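PDB 3U52: phenol hydroxylase component phN from Pseudomonas stutzeri, which probably forms the diiron-bearing subunit of a multicomponent monooxygenase that uses dioxygen to hydroxylate phenol and related aromatics. Local coordinates for residues D167-L172 against K473-N478; Y340-A345 against F390-L395. All coordinates share one frame; numbering follows the deposited sequence.

Overall arrangement
Both contacts bring distant parts of the mostly helical chain together, and contact 2 is nested along the sequence inside the long loop that contact 1 closes. Their centres lie about 14 Å apart, on the same side of the chain's centre, and they touch: Trp170 NE1 is 2.9 Å from Ala345 O, probably a hydrogen bond, and Trp170 CZ2 packs 3.8 Å from Tyr342 CB. Trp170 and Tyr342 also share one xenon pocket with Pro396, while Gln344, Asn392, Asn393 and Leu395 line a second. The two iron ions are held by other residues: Glu108, Glu138 and His141 at one, Glu199, Glu233 and His236 at the other.

Contact 1. Residues D167-L172 against K473-N478; sequences DRVWYL and KYYHIN. With XE (xenon), chain R.
Arg168 lays its aliphatic chain across the ring of Tyr474, where the loop between helices 162-166 and 173-184 of the hydroxylase fold meets the chain running off helix 467-474. Its CB starts 3.6 Å from Tyr474 CE1, at the ring's rim. CG, anti to the carbonyl carbon (chi1 -62°), carries the extended chain inward over CE1 and CZ. CD then sits over the centre of the face, 3.8 Å from the Tyr474 centroid and 12° off the ring normal, a CH-pi contact. NE moves on past CE2, and the guanidinium is turned 61° from the ring plane, with NH1 hydrogen-bonded to His164 O. The phenol end of Tyr474 reaches a polar side chain of another protein's chain.

Next along, Val169 lies against one face of Tyr475. Its CA makes a second CH-pi contact, displaced toward the rim, while CG2 packs 3.7 Å from Tyr475 CG and also touches Ile477 CD1. Trp170 meets the same tyrosine through CD1, 4.2 Å from Tyr475 CE2, which lies near the indole plane. That leaves the indole faces to others: Tyr171 CB covers one, and xenon rests over the centre of the opposite one, its closest approach 3.7 Å to Trp170 CD2. A water joins the two segments, donating to Arg168 O at 3.1 Å and lying 2.7 Å from Tyr475 OH, in the plane of the phenol ring.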
# COMPACT_ATOMS: atom_id res chain seq x y z
N ASP A 167 6.44 32.63 -3.45
CA ASP A 167 6.29 34.03 -2.96
C ASP A 167 7.11 35.08 -3.75
O ASP A 167 6.85 36.28 -3.61
CB ASP A 167 6.68 34.14 -1.47
CG ASP A 167 5.63 33.54 -0.50
OD1 ASP A 167 4.52 33.19 -0.91
OD2 ASP A 167 5.90 33.45 0.72
N ARG A 168 8.07 34.62 -4.56
CA ARG A 168 9.08 35.53 -5.13
C ARG A 168 9.16 35.50 -6.63
O ARG A 168 9.20 36.56 -7.26
CB ARG A 168 10.48 35.26 -4.55
CG ARG A 168 10.54 35.50 -3.04
CD ARG A 168 11.84 35.06 -2.40
NE ARG A 168 11.84 35.34 -0.95
CZ ARG A 168 11.08 34.71 -0.04
NH1 ARG A 168 10.24 33.73 -0.36
NH2 ARG A 168 11.15 35.09 1.23
N VAL A 169 9.22 34.31 -7.20
CA VAL A 169 9.49 34.13 -8.63
C VAL A 169 8.44 34.73 -9.54
O VAL A 169 7.25 34.56 -9.33
CB VAL A 169 9.71 32.62 -9.00
CG1 VAL A 169 9.89 32.47 -10.49
CG2 VAL A 169 10.94 32.05 -8.29
N TRP A 170 8.91 35.39 -10.59
CA TRP A 170 8.06 36.15 -11.48
C TRP A 170 6.79 35.40 -11.89
O TRP A 170 5.69 35.87 -11.61
CB TRP A 170 8.86 36.75 -12.68
CG TRP A 170 9.40 35.72 -13.65
CD1 TRP A 170 10.55 34.97 -13.53
CD2 TRP A 170 8.78 35.33 -14.90
NE1 TRP A 170 10.67 34.10 -14.61
CE2 TRP A 170 9.60 34.30 -15.47
CE3 TRP A 170 7.60 35.70 -15.57
CZ2 TRP A 170 9.28 33.67 -16.71
CZ3 TRP A 170 7.28 35.07 -16.83
CH2 TRP A 170 8.12 34.09 -17.38
N TYR A 171 6.92 34.22 -12.49
CA TYR A 171 5.75 33.55 -13.11
C TYR A 171 4.79 32.91 -12.05
O TYR A 171 3.61 32.69 -12.29
CB TYR A 171 6.25 32.52 -14.15
CG TYR A 171 6.76 31.21 -13.54
CD1 TYR A 171 5.86 30.17 -13.31
CD2 TYR A 171 8.09 31.03 -13.21
CE1 TYR A 171 6.25 29.00 -12.75
CE2 TYR A 171 8.52 29.83 -12.63
CZ TYR A 171 7.56 28.81 -12.41
OH TYR A 171 7.82 27.59 -11.83
N LEU A 172 5.32 32.61 -10.87
CA LEU A 172 4.52 32.12 -9.74
C LEU A 172 3.67 33.20 -9.07
O LEU A 172 2.77 32.87 -8.28
CB LEU A 172 5.44 31.44 -8.69
CG LEU A 172 6.20 30.25 -9.32
CD1 LEU A 172 7.27 29.69 -8.37
CD2 LEU A 172 5.16 29.16 -9.65
N LYS A 473 20.19 34.64 -5.73
CA LYS A 473 20.12 35.00 -4.30
C LYS A 473 18.72 35.25 -3.77
O LYS A 473 18.45 34.95 -2.60
CB LYS A 473 21.05 36.19 -3.95
CG LYS A 473 22.59 35.85 -4.04
CD LYS A 473 23.05 34.89 -2.90
CE LYS A 473 24.37 34.16 -3.20
NZ LYS A 473 25.46 35.09 -3.67
N TYR A 474 17.83 35.81 -4.60
CA TYR A 474 16.45 36.05 -4.19
C TYR A 474 15.57 34.84 -4.45
O TYR A 474 14.85 34.39 -3.54
CB TYR A 474 15.87 37.30 -4.89
CG TYR A 474 14.57 37.82 -4.26
CD1 TYR A 474 13.40 37.92 -5.02
CD2 TYR A 474 14.51 38.15 -2.91
CE1 TYR A 474 12.22 38.37 -4.45
CE2 TYR A 474 13.33 38.64 -2.33
CZ TYR A 474 12.19 38.72 -3.10
OH TYR A 474 11.04 39.19 -2.54
N TYR A 475 15.66 34.31 -5.67
CA TYR A 475 14.81 33.20 -6.08
C TYR A 475 15.26 31.85 -5.57
O TYR A 475 14.44 30.91 -5.54
CB TYR A 475 14.68 33.12 -7.63
CG TYR A 475 13.92 34.27 -8.25
CD1 TYR A 475 13.28 35.22 -7.48
CD2 TYR A 475 13.82 34.37 -9.63
CE1 TYR A 475 12.57 36.26 -8.08
CE2 TYR A 475 13.11 35.37 -10.22
CZ TYR A 475 12.51 36.30 -9.47
OH TYR A 475 11.79 37.25 -10.18
N HIS A 476 16.55 31.75 -5.22
CA HIS A 476 17.21 30.48 -4.89
C HIS A 476 17.19 29.53 -6.05
O HIS A 476 17.18 28.34 -5.84
CB HIS A 476 16.51 29.78 -3.72
CG HIS A 476 16.71 30.45 -2.39
ND1 HIS A 476 16.30 29.88 -1.20
CD2 HIS A 476 17.27 31.63 -2.06
CE1 HIS A 476 16.59 30.68 -0.20
NE2 HIS A 476 17.16 31.76 -0.69
N ILE A 477 17.12 30.04 -7.28
CA ILE A 477 17.33 29.23 -8.47
C ILE A 477 18.83 29.01 -8.67
O ILE A 477 19.61 29.98 -8.76
CB ILE A 477 16.57 29.83 -9.71
CG1 ILE A 477 15.04 29.58 -9.53
CG2 ILE A 477 17.11 29.30 -11.04
CD1 ILE A 477 14.12 30.49 -10.30
N ASN A 478 19.28 27.76 -8.69
CA ASN A 478 20.71 27.55 -8.84
C ASN A 478 21.04 27.64 -10.30
O ASN A 478 20.72 26.74 -11.05
CB ASN A 478 21.14 26.19 -8.31
CG ASN A 478 20.92 26.07 -6.81
OD1 ASN A 478 20.40 25.07 -6.33
ND2 ASN A 478 21.28 27.11 -6.08
XE XE R . 11.16 37.36 -16.83
O HOH W 1 10.60 39.03 -8.54

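Contact 2. Residues Y340-A345 against F390-L395; sequences YQYCQA and FYNNTL. With XE (xenon), chain T.
The last part of helix 331-342 and the turn after it are met by the irregular chain 390-395, and the backbone carbonyl of Gln341 accepts two bonds here. Asn392 N donates to Gln341 O at 2.8 Å. Gln344 NE2 gives the same oxygen a second bond from well above the carbonyl plane. The bend of the Gln344 chain at chi2 (-87°) turns its amide back to make this bond and sets NE2 at the edge of the Tyr391 ring, 3.4 Å from Tyr391 CD2. Beside it Cys343 SG makes a sulfur-aromatic contact at the edge of that ring, whose hydroxyl binds Asp485 N.

Farther along, Asn392 forms an Asx turn, with its OD1 accepting from Thr394 N at 3.0 Å. Thr394 O lies in the plane of the Tyr342 ring, at its edge, where Tyr342 OH donates to it at 2.9 Å. Tyr342 and Asn392 run side by side, ring and amide planes 21° apart, and a water that donates to Tyr342 OH also accepts a weak bond from Asn392 ND2. Earlier in the loop, Phe390 CE2 packs 3.5 Å from Gln341 CB. Xenon lies among Gln344, Asn392, Asn393 and Leu395, a pocket completed by Leu467; its nearest atom here is Asn392 O, at 3.6 Å, with Leu395 CD2 and Asn393 C both at 3.9 Å.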
# COMPACT_ATOMS: atom_id res chain seq x y z
N TYR A 340 10.18 29.66 -22.96
CA TYR A 340 11.45 29.33 -23.66
C TYR A 340 12.49 30.49 -23.55
O TYR A 340 13.65 30.27 -23.17
CB TYR A 340 11.15 28.98 -25.14
CG TYR A 340 12.33 28.57 -25.96
CD1 TYR A 340 13.13 29.53 -26.58
CD2 TYR A 340 12.67 27.25 -26.09
CE1 TYR A 340 14.25 29.17 -27.34
CE2 TYR A 340 13.78 26.87 -26.88
CZ TYR A 340 14.57 27.84 -27.47
OH TYR A 340 15.65 27.44 -28.20
N GLN A 341 12.08 31.72 -23.89
CA GLN A 341 13.02 32.87 -23.93
C GLN A 341 13.35 33.42 -22.57
O GLN A 341 14.34 34.13 -22.40
CB GLN A 341 12.46 33.97 -24.83
CG GLN A 341 11.25 34.71 -24.24
CD GLN A 341 10.53 35.51 -25.29
OE1 GLN A 341 9.83 34.96 -26.15
NE2 GLN A 341 10.73 36.81 -25.28
N TYR A 342 12.55 33.10 -21.58
CA TYR A 342 12.77 33.58 -20.23
C TYR A 342 13.21 32.47 -19.23
O TYR A 342 13.33 32.72 -18.01
CB TYR A 342 11.52 34.28 -19.75
CG TYR A 342 11.31 35.68 -20.33
CD1 TYR A 342 10.05 36.10 -20.71
CD2 TYR A 342 12.37 36.60 -20.40
CE1 TYR A 342 9.82 37.36 -21.20
CE2 TYR A 342 12.16 37.91 -20.91
CZ TYR A 342 10.87 38.27 -21.28
OH TYR A 342 10.56 39.52 -21.72
N CYS A 343 13.51 31.27 -19.72
CA CYS A 343 13.86 30.19 -18.76
C CYS A 343 15.23 30.27 -18.13
O CYS A 343 15.57 29.41 -17.32
CB CYS A 343 13.64 28.75 -19.28
SG CYS A 343 14.81 28.26 -20.51
N GLN A 344 16.02 31.29 -18.46
CA GLN A 344 17.20 31.62 -17.64
C GLN A 344 16.75 32.05 -16.21
O GLN A 344 17.55 32.09 -15.26
CB GLN A 344 18.13 32.68 -18.31
CG GLN A 344 17.71 34.17 -18.23
CD GLN A 344 16.78 34.57 -19.35
OE1 GLN A 344 16.78 35.71 -19.82
NE2 GLN A 344 16.02 33.63 -19.82
N ALA A 345 15.46 32.38 -16.09
CA ALA A 345 14.93 32.91 -14.84
C ALA A 345 13.76 32.12 -14.28
O ALA A 345 12.93 32.69 -13.58
CB ALA A 345 14.51 34.34 -15.04
N PHE A 390 18.44 31.32 -28.20
CA PHE A 390 17.81 32.60 -27.82
C PHE A 390 17.34 32.64 -26.35
O PHE A 390 16.53 31.80 -25.92
CB PHE A 390 16.63 32.91 -28.79
CG PHE A 390 15.81 34.16 -28.41
CD1 PHE A 390 16.40 35.43 -28.39
CD2 PHE A 390 14.43 34.06 -28.16
CE1 PHE A 390 15.64 36.54 -28.04
CE2 PHE A 390 13.66 35.21 -27.85
CZ PHE A 390 14.27 36.42 -27.77
N TYR A 391 17.89 33.60 -25.59
CA TYR A 391 17.32 34.06 -24.33
C TYR A 391 17.05 35.55 -24.38
O TYR A 391 17.86 36.33 -24.91
CB TYR A 391 18.24 33.79 -23.15
CG TYR A 391 18.50 32.32 -22.89
CD1 TYR A 391 19.60 31.69 -23.47
CD2 TYR A 391 17.66 31.57 -22.04
CE1 TYR A 391 19.89 30.34 -23.21
CE2 TYR A 391 17.94 30.22 -21.79
CZ TYR A 391 19.05 29.63 -22.36
OH TYR A 391 19.32 28.30 -22.15
N ASN A 392 15.88 35.94 -23.88
CA ASN A 392 15.50 37.35 -23.90
C ASN A 392 15.92 37.99 -22.57
O ASN A 392 15.35 37.69 -21.53
CB ASN A 392 14.00 37.49 -24.15
CG ASN A 392 13.54 38.94 -24.26
OD1 ASN A 392 14.32 39.87 -23.97
ND2 ASN A 392 12.27 39.13 -24.59
N ASN A 393 16.92 38.87 -22.64
CA ASN A 393 17.46 39.53 -21.45
C ASN A 393 16.80 40.85 -21.03
O ASN A 393 17.26 41.52 -20.10
CB ASN A 393 18.99 39.63 -21.52
CG ASN A 393 19.68 38.28 -21.32
OD1 ASN A 393 20.43 37.83 -22.17
ND2 ASN A 393 19.43 37.63 -20.19
N THR A 394 15.67 41.16 -21.64
CA THR A 394 14.92 42.34 -21.21
C THR A 394 13.63 41.92 -20.55
O THR A 394 12.92 41.09 -21.08
CB THR A 394 14.58 43.32 -22.41
OG1 THR A 394 15.76 43.61 -23.18
CG2 THR A 394 13.95 44.59 -21.88
N LEU A 395 13.32 42.53 -19.40
CA LEU A 395 12.11 42.23 -18.65
C LEU A 395 10.81 42.64 -19.42
O LEU A 395 10.79 43.68 -20.11
CB LEU A 395 12.13 42.92 -17.27
CG LEU A 395 13.18 42.47 -16.23
CD1 LEU A 395 13.13 43.38 -15.01
CD2 LEU A 395 12.90 41.07 -15.80
XE XE T . 15.07 38.88 -18.15
O HOH W 2 16.94 29.23 -29.69
O HOH W 3 9.66 40.64 -24.27